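Local atomic coordinates of La protein (Trypanosoma brucei, PDB entry 1S29), a protein that probably binds RNA through its N-terminal La motif, the winged-helix domain that makes up this fragment of a longer nuclear protein. Residues Q17-F22 against L50-V56. Residues are numbered along the deposited sequence; the frame is centred on the assembly and turned at random.
Sequences QVEFYF and LLTFKRV
In the winged-helix La motif, Tyr21 near the end of helix 8-21 leans against the start of helix 54-57 and meets Phe53 and Arg55 there. The phenol oxygen OH accepts a hydrogen bond from the backbone N of Arg55, 3.0 Å long and nearly straight at 159°. Phe53 occupies the N-cap position, so this amide belongs to the first turn of the helix, where N-H groups lack the carbonyl partners of later turns; a side chain from another helix supplies the acceptor. Phe53 turns a ring edge to one face of Tyr21, its CD1 sitting over the ring centre in an edge-to-face pair with planes at 56°, while its CB touches Tyr21 CZ at 3.7 Å. The Phe53 side chain also reaches Phe32 and Leu33 of helix 31-37, linking a third helix to the pair.

Where helices 8-21 and 54-57 of the winged-helix fold meet, the partly exposed side carries Phe20, Tyr21 and Arg55, whereas Val18, Phe22, Leu50 and Val56 are buried. With its chain extended from CG to NE, Arg55 passes Tyr21 and lays its guanidinium on Phe20 in a stacked cation-pi contact, planes 10° apart, Arg55 CZ 3.9 Å from the Phe20 ring centroid. NH1 hovers over the middle of the ring. Gln17 bends at chi2, which sets its amide across the arginine stem, OE1 3.5 Å from Arg55 CD and at the guanidinium edge, near its plane. A water accepts from Gln17 NE2 and donates to Arg55 O, both at 2.7 Å, bridging the helices. Deeper in, Val18 CG1 meets Leu50 CD1 at 3.8 Å and the Phe22 ring reaches both methyls of Leu50; Val85 of strand 84-87 touches Phe22 and Leu50 alike, joining the sheet to this apolar layer.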
loop_
_atom_site.group_PDB
_atom_site.type_symbol
_atom_site.label_atom_id
_atom_site.label_comp_id
_atom_site.label_asym_id
_atom_site.label_seq_id
_atom_site.Cartn_x
_atom_site.Cartn_y
_atom_site.Cartn_z
ATOM N N GLN A 17 2.772 1.653 7.267
ATOM C CA GLN A 17 2.245 0.290 7.310
ATOM C C GLN A 17 2.251 -0.298 5.899
ATOM O O GLN A 17 2.527 -1.482 5.722
ATOM C CB GLN A 17 0.825 0.275 7.888
ATOM C CG GLN A 17 0.745 0.734 9.342
ATOM C CD GLN A 17 1.283 -0.301 10.322
ATOM O OE1 GLN A 17 2.394 -0.808 10.170
ATOM N NE2 GLN A 17 0.490 -0.612 11.343
ATOM N N VAL A 18 1.935 0.523 4.897
ATOM C CA VAL A 18 1.951 0.048 3.515
ATOM C C VAL A 18 3.409 -0.200 3.129
ATOM O O VAL A 18 3.726 -1.204 2.493
ATOM C CB VAL A 18 1.313 1.076 2.534
ATOM C CG1 VAL A 18 1.449 0.577 1.092
ATOM C CG2 VAL A 18 -0.158 1.276 2.870
ATOM N N GLU A 19 4.302 0.703 3.527
ATOM C CA GLU A 19 5.715 0.525 3.223
ATOM C C GLU A 19 6.214 -0.749 3.915
ATOM O O GLU A 19 7.107 -1.427 3.413
ATOM C CB GLU A 19 6.521 1.744 3.687
ATOM C CG GLU A 19 6.096 3.017 2.987
ATOM C CD GLU A 19 6.847 4.246 3.459
ATOM O OE1 GLU A 19 7.308 4.268 4.621
ATOM O OE2 GLU A 19 6.963 5.203 2.667
ATOM N N PHE A 20 5.626 -1.071 5.062
ATOM C CA PHE A 20 6.010 -2.271 5.811
ATOM C C PHE A 20 5.766 -3.528 4.989
ATOM O O PHE A 20 6.640 -4.384 4.860
ATOM C CB PHE A 20 5.199 -2.359 7.109
ATOM C CG PHE A 20 5.419 -3.630 7.896
ATOM C CD1 PHE A 20 6.517 -3.767 8.741
ATOM C CD2 PHE A 20 4.501 -4.674 7.819
ATOM C CE1 PHE A 20 6.695 -4.926 9.503
ATOM C CE2 PHE A 20 4.668 -5.839 8.577
ATOM C CZ PHE A 20 5.772 -5.962 9.422
ATOM N N TYR A 21 4.569 -3.646 4.431
ATOM C CA TYR A 21 4.246 -4.822 3.642
ATOM C C TYR A 21 5.123 -4.959 2.405
ATOM O O TYR A 21 5.417 -6.073 1.969
ATOM C CB TYR A 21 2.767 -4.797 3.242
ATOM C CG TYR A 21 1.829 -5.102 4.393
ATOM C CD1 TYR A 21 0.927 -4.150 4.860
ATOM C CD2 TYR A 21 1.847 -6.348 5.017
ATOM C CE1 TYR A 21 0.064 -4.434 5.922
ATOM C CE2 TYR A 21 0.990 -6.639 6.081
ATOM C CZ TYR A 21 0.101 -5.679 6.524
ATOM O OH TYR A 21 -0.757 -5.973 7.563
ATOM N N PHE A 22 5.553 -3.831 1.849
ATOM C CA PHE A 22 6.397 -3.837 0.657
ATOM C C PHE A 22 7.896 -3.739 0.935
ATOM O O PHE A 22 8.687 -3.645 0.007
ATOM C CB PHE A 22 5.991 -2.695 -0.276
ATOM C CG PHE A 22 4.718 -2.951 -1.039
ATOM C CD1 PHE A 22 4.715 -3.789 -2.152
ATOM C CD2 PHE A 22 3.527 -2.355 -0.651
ATOM C CE1 PHE A 22 3.543 -4.024 -2.865
ATOM C CE2 PHE A 22 2.349 -2.583 -1.359
ATOM C CZ PHE A 22 2.354 -3.416 -2.466
ATOM N N LEU A 50 -4.799 -4.238 -0.717
ATOM C CA LEU A 50 -4.166 -3.734 0.498
ATOM C C LEU A 50 -5.179 -3.559 1.627
ATOM O O LEU A 50 -4.860 -3.760 2.798
ATOM C CB LEU A 50 -3.450 -2.413 0.216
ATOM C CG LEU A 50 -2.266 -2.526 -0.749
ATOM C CD1 LEU A 50 -1.442 -1.252 -0.663
ATOM C CD2 LEU A 50 -1.405 -3.730 -0.405
ATOM N N LEU A 51 -6.407 -3.205 1.268
ATOM C CA LEU A 51 -7.457 -3.016 2.258
ATOM C C LEU A 51 -7.784 -4.296 3.026
ATOM O O LEU A 51 -8.407 -4.242 4.089
ATOM C CB LEU A 51 -8.725 -2.486 1.587
ATOM C CG LEU A 51 -8.719 -1.016 1.168
ATOM C CD1 LEU A 51 -10.041 -0.672 0.511
ATOM C CD2 LEU A 51 -8.507 -0.139 2.390
ATOM N N THR A 52 -7.366 -5.444 2.496
ATOM C CA THR A 52 -7.648 -6.712 3.165
ATOM C C THR A 52 -6.580 -7.103 4.183
ATOM O O THR A 52 -6.773 -8.035 4.965
ATOM C CB THR A 52 -7.806 -7.866 2.150
ATOM O OG1 THR A 52 -6.530 -8.196 1.583
ATOM C CG2 THR A 52 -8.777 -7.466 1.041
ATOM N N PHE A 53 -5.458 -6.390 4.177
ATOM C CA PHE A 53 -4.371 -6.672 5.112
ATOM C C PHE A 53 -4.674 -6.018 6.454
ATOM O O PHE A 53 -5.103 -4.871 6.509
ATOM C CB PHE A 53 -3.047 -6.147 4.552
ATOM C CG PHE A 53 -2.634 -6.800 3.262
ATOM C CD1 PHE A 53 -1.573 -6.289 2.524
ATOM C CD2 PHE A 53 -3.300 -7.927 2.783
ATOM C CE1 PHE A 53 -1.181 -6.891 1.329
ATOM C CE2 PHE A 53 -2.917 -8.534 1.593
ATOM C CZ PHE A 53 -1.854 -8.013 0.864
ATOM N N LYS A 54 -4.440 -6.769 7.528
ATOM C CA LYS A 54 -4.706 -6.324 8.895
ATOM C C LYS A 54 -4.252 -4.926 9.294
ATOM O O LYS A 54 -5.027 -4.166 9.882
ATOM C CB LYS A 54 -4.101 -7.313 9.896
ATOM C CG LYS A 54 -4.259 -6.865 11.346
ATOM C CD LYS A 54 -3.336 -7.608 12.298
ATOM C CE LYS A 54 -3.482 -7.044 13.707
ATOM N NZ LYS A 54 -2.555 -7.657 14.690
ATOM N N ARG A 55 -3.001 -4.593 9.002
ATOM C CA ARG A 55 -2.477 -3.290 9.394
ATOM C C ARG A 55 -3.103 -2.127 8.636
ATOM O O ARG A 55 -3.012 -0.975 9.062
ATOM C CB ARG A 55 -0.951 -3.276 9.261
ATOM C CG ARG A 55 -0.281 -4.326 10.140
ATOM C CD ARG A 55 1.214 -4.148 10.195
ATOM N NE ARG A 55 1.837 -5.118 11.089
ATOM C CZ ARG A 55 3.059 -4.990 11.592
ATOM N NH1 ARG A 55 3.792 -3.924 11.291
ATOM N NH2 ARG A 55 3.545 -5.924 12.402
ATOM N N VAL A 56 -3.743 -2.425 7.511
ATOM C CA VAL A 56 -4.406 -1.382 6.738
ATOM C C VAL A 56 -5.880 -1.337 7.138
ATOM O O VAL A 56 -6.441 -0.266 7.378
ATOM C CB VAL A 56 -4.298 -1.655 5.226
ATOM C CG1 VAL A 56 -5.184 -0.687 4.453
ATOM C CG2 VAL A 56 -2.850 -1.505 4.780
HETATM O O HOH W 1 -2.106 0.189 11.381
#